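Local coordinates for CalS13 (Micromonospora echinospora, PDB 4ZAS), which is a sugar aminotransferase of the DegT/DnrJ/EryC1 family that probably uses pyridoxal 5'-phosphate to aminate a dTDP-linked keto-deoxysugar, at residues 301-306 with 312-317. Numbering follows the deposited sequence.
Sequences FYDKEL and VEQTER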
loop_
_atom_site.group_PDB
_atom_site.type_symbol
_atom_site.label_atom_id
_atom_site.label_comp_id
_atom_site.label_asym_id
_atom_site.label_seq_id
_atom_site.Cartn_x
_atom_site.Cartn_y
_atom_site.Cartn_z
ATOM N N PHE A 301 -27.703 25.049 -4.020
ATOM C CA PHE A 301 -27.605 26.499 -4.017
ATOM C C PHE A 301 -26.942 27.006 -5.302
ATOM O O PHE A 301 -27.468 27.894 -5.974
ATOM C CB PHE A 301 -26.831 26.971 -2.784
ATOM C CG PHE A 301 -26.695 28.446 -2.693
ATOM C CD1 PHE A 301 -27.743 29.218 -2.237
ATOM C CD2 PHE A 301 -25.524 29.068 -3.073
ATOM C CE1 PHE A 301 -27.627 30.582 -2.149
ATOM C CE2 PHE A 301 -25.399 30.450 -2.990
ATOM C CZ PHE A 301 -26.449 31.199 -2.523
ATOM N N TYR A 302 -25.806 26.415 -5.651
ATOM C CA TYR A 302 -25.089 26.758 -6.878
ATOM C C TYR A 302 -25.942 26.475 -8.126
ATOM O O TYR A 302 -26.037 27.325 -9.014
ATOM C CB TYR A 302 -23.766 25.971 -6.979
ATOM C CG TYR A 302 -22.644 26.415 -6.044
ATOM C CD1 TYR A 302 -22.609 27.705 -5.518
ATOM C CD2 TYR A 302 -21.634 25.533 -5.679
ATOM C CE1 TYR A 302 -21.590 28.106 -4.664
ATOM C CE2 TYR A 302 -20.611 25.925 -4.827
ATOM C CZ TYR A 302 -20.596 27.215 -4.323
ATOM O OH TYR A 302 -19.582 27.609 -3.471
ATOM N N ASP A 303 -26.577 25.301 -8.174
ATOM C CA ASP A 303 -27.385 24.902 -9.322
ATOM C C ASP A 303 -28.406 25.985 -9.667
ATOM O O ASP A 303 -28.627 26.301 -10.836
ATOM C CB ASP A 303 -28.114 23.581 -9.045
ATOM C CG ASP A 303 -27.187 22.378 -9.023
ATOM O OD1 ASP A 303 -26.071 22.457 -9.564
ATOM O OD2 ASP A 303 -27.596 21.330 -8.479
ATOM N N LYS A 304 -28.999 26.570 -8.630
ATOM C CA LYS A 304 -29.976 27.638 -8.780
ATOM C C LYS A 304 -29.271 28.934 -9.162
ATOM O O LYS A 304 -29.580 29.540 -10.178
ATOM C CB LYS A 304 -30.751 27.807 -7.469
ATOM C CG LYS A 304 -31.806 28.913 -7.422
ATOM C CD LYS A 304 -33.184 28.438 -7.908
ATOM C CE LYS A 304 -34.280 29.405 -7.490
ATOM N NZ LYS A 304 -33.936 30.789 -7.933
ATOM N N GLU A 305 -28.259 29.301 -8.382
ATOM C CA GLU A 305 -27.619 30.613 -8.471
ATOM C C GLU A 305 -26.639 30.767 -9.636
ATOM O O GLU A 305 -26.400 31.881 -10.093
ATOM C CB GLU A 305 -26.874 30.913 -7.167
ATOM C CG GLU A 305 -27.717 30.901 -5.907
ATOM C CD GLU A 305 -28.528 32.142 -5.716
ATOM O OE1 GLU A 305 -28.118 33.205 -6.233
ATOM O OE2 GLU A 305 -29.575 32.057 -5.037
ATOM N N LEU A 306 -26.047 29.673 -10.102
ATOM C CA LEU A 306 -25.093 29.771 -11.204
ATOM C C LEU A 306 -25.738 29.533 -12.558
ATOM O O LEU A 306 -25.060 29.550 -13.586
ATOM C CB LEU A 306 -23.938 28.786 -11.015
ATOM C CG LEU A 306 -23.063 29.144 -9.829
ATOM C CD1 LEU A 306 -21.907 28.177 -9.663
ATOM C CD2 LEU A 306 -22.544 30.547 -10.057
ATOM N N VAL A 312 -20.638 30.032 -18.279
ATOM C CA VAL A 312 -20.646 29.021 -17.231
ATOM C C VAL A 312 -21.635 27.935 -17.608
ATOM O O VAL A 312 -22.832 28.195 -17.687
ATOM C CB VAL A 312 -20.997 29.622 -15.862
ATOM C CG1 VAL A 312 -21.244 28.520 -14.865
ATOM C CG2 VAL A 312 -19.904 30.540 -15.397
ATOM N N GLU A 313 -21.135 26.750 -17.930
ATOM C CA GLU A 313 -22.020 25.639 -18.239
ATOM C C GLU A 313 -21.957 24.634 -17.116
ATOM O O GLU A 313 -20.867 24.219 -16.720
ATOM C CB GLU A 313 -21.654 24.982 -19.573
ATOM C CG GLU A 313 -21.657 25.970 -20.730
ATOM C CD GLU A 313 -21.637 25.309 -22.095
ATOM O OE1 GLU A 313 -21.684 24.057 -22.169
ATOM O OE2 GLU A 313 -21.560 26.063 -23.092
ATOM N N GLN A 314 -23.116 24.227 -16.612
ATOM C CA GLN A 314 -23.159 23.285 -15.496
ATOM C C GLN A 314 -23.254 21.867 -16.054
ATOM O O GLN A 314 -23.481 21.677 -17.255
ATOM C CB GLN A 314 -24.348 23.582 -14.576
ATOM C CG GLN A 314 -24.373 25.008 -14.015
ATOM C CD GLN A 314 -25.523 25.255 -13.046
ATOM O OE1 GLN A 314 -26.105 24.328 -12.491
ATOM N NE2 GLN A 314 -25.883 26.507 -12.882
ATOM N N THR A 315 -23.088 20.890 -15.169
ATOM C CA THR A 315 -23.136 19.468 -15.488
ATOM C C THR A 315 -24.582 18.975 -15.468
ATOM O O THR A 315 -25.430 19.565 -14.798
ATOM C CB THR A 315 -22.280 18.654 -14.478
ATOM O OG1 THR A 315 -20.893 18.788 -14.808
ATOM C CG2 THR A 315 -22.639 17.165 -14.487
ATOM N N GLU A 316 -24.868 17.943 -16.260
ATOM C CA GLU A 316 -26.167 17.260 -16.271
ATOM C C GLU A 316 -26.664 16.877 -14.859
ATOM O O GLU A 316 -25.862 16.570 -13.979
ATOM C CB GLU A 316 -26.048 16.009 -17.152
ATOM C CG GLU A 316 -27.236 15.079 -17.139
ATOM C CD GLU A 316 -26.912 13.728 -17.745
ATOM O OE1 GLU A 316 -26.837 12.724 -16.993
ATOM O OE2 GLU A 316 -26.777 13.673 -18.989
ATOM N N ARG A 317 -27.978 16.910 -14.644
ATOM C CA ARG A 317 -28.563 16.473 -13.368
ATOM C C ARG A 317 -29.779 15.589 -13.596
ATOM O O ARG A 317 -30.804 16.055 -14.048
ATOM C CB ARG A 317 -28.984 17.656 -12.483
ATOM C CG ARG A 317 -27.904 18.648 -12.118
ATOM C CD ARG A 317 -27.143 18.228 -10.891
ATOM N NE ARG A 317 -26.228 19.277 -10.458
ATOM C CZ ARG A 317 -25.020 19.478 -10.974
ATOM N NH1 ARG A 317 -24.585 18.726 -11.975
ATOM N NH2 ARG A 317 -24.259 20.460 -10.515
#
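Asp303, in the last turn of the long helix 275-305, faces Arg317 in a salt bridge that ties the helix to the chain leaving strand 312-313, across the helix-loop-strand connection that leads into the small antiparallel sheet of this aminotransferase's C-terminal part. The two side chains reach out from opposite directions, and the guanidinium grips the carboxylate side-on through NE and NH2. Arg317 NH2 meets Asp303 OD1 at 2.9 Å on its syn lone pair, whereas Arg317 NE gives its straighter bond to Asp303 OD2 at 3.2 Å, with that oxygen lying in the guanidinium plane. Because the planes of the two groups are 58° apart, the fork is twisted rather than flat. A bend at chi2 of Arg317 (-86°) folds the chain back, and Arg317 NH1 bonds to Glu316 O at 3.2 Å, fixing the rotation of the guanidinium from its other end. Tyr328 OH, on the neighbouring strand 328-332, is a further hydrogen-bond partner of Asp303 OD1. A methionine in place of Arg317 would probably leave the Asp303 carboxylate without this counter-charge and Glu316 O without the NH1 bond.

The amide contact is weaker. Gln314 extends beyond CG toward the end of the helix, and Gln314 NE2 makes a weak hydrogen bond of 3.4 Å to Asp303 O, while Gln314 OE1 lies 3.5 Å from Asp303 CA.

Nonpolar packing completes the join on the side of the sheet. Leu306, just past the helix, rests on Ile382 of strand 379-382, and Val312 touches Leu330 of strand 328-332. Across the two segments the nonpolar carbons meet polar atoms: Leu306 CB lies 3.5 Å from Gln314 NE2, and Val312 CG1 approaches Leu306 O at 4.2 Å.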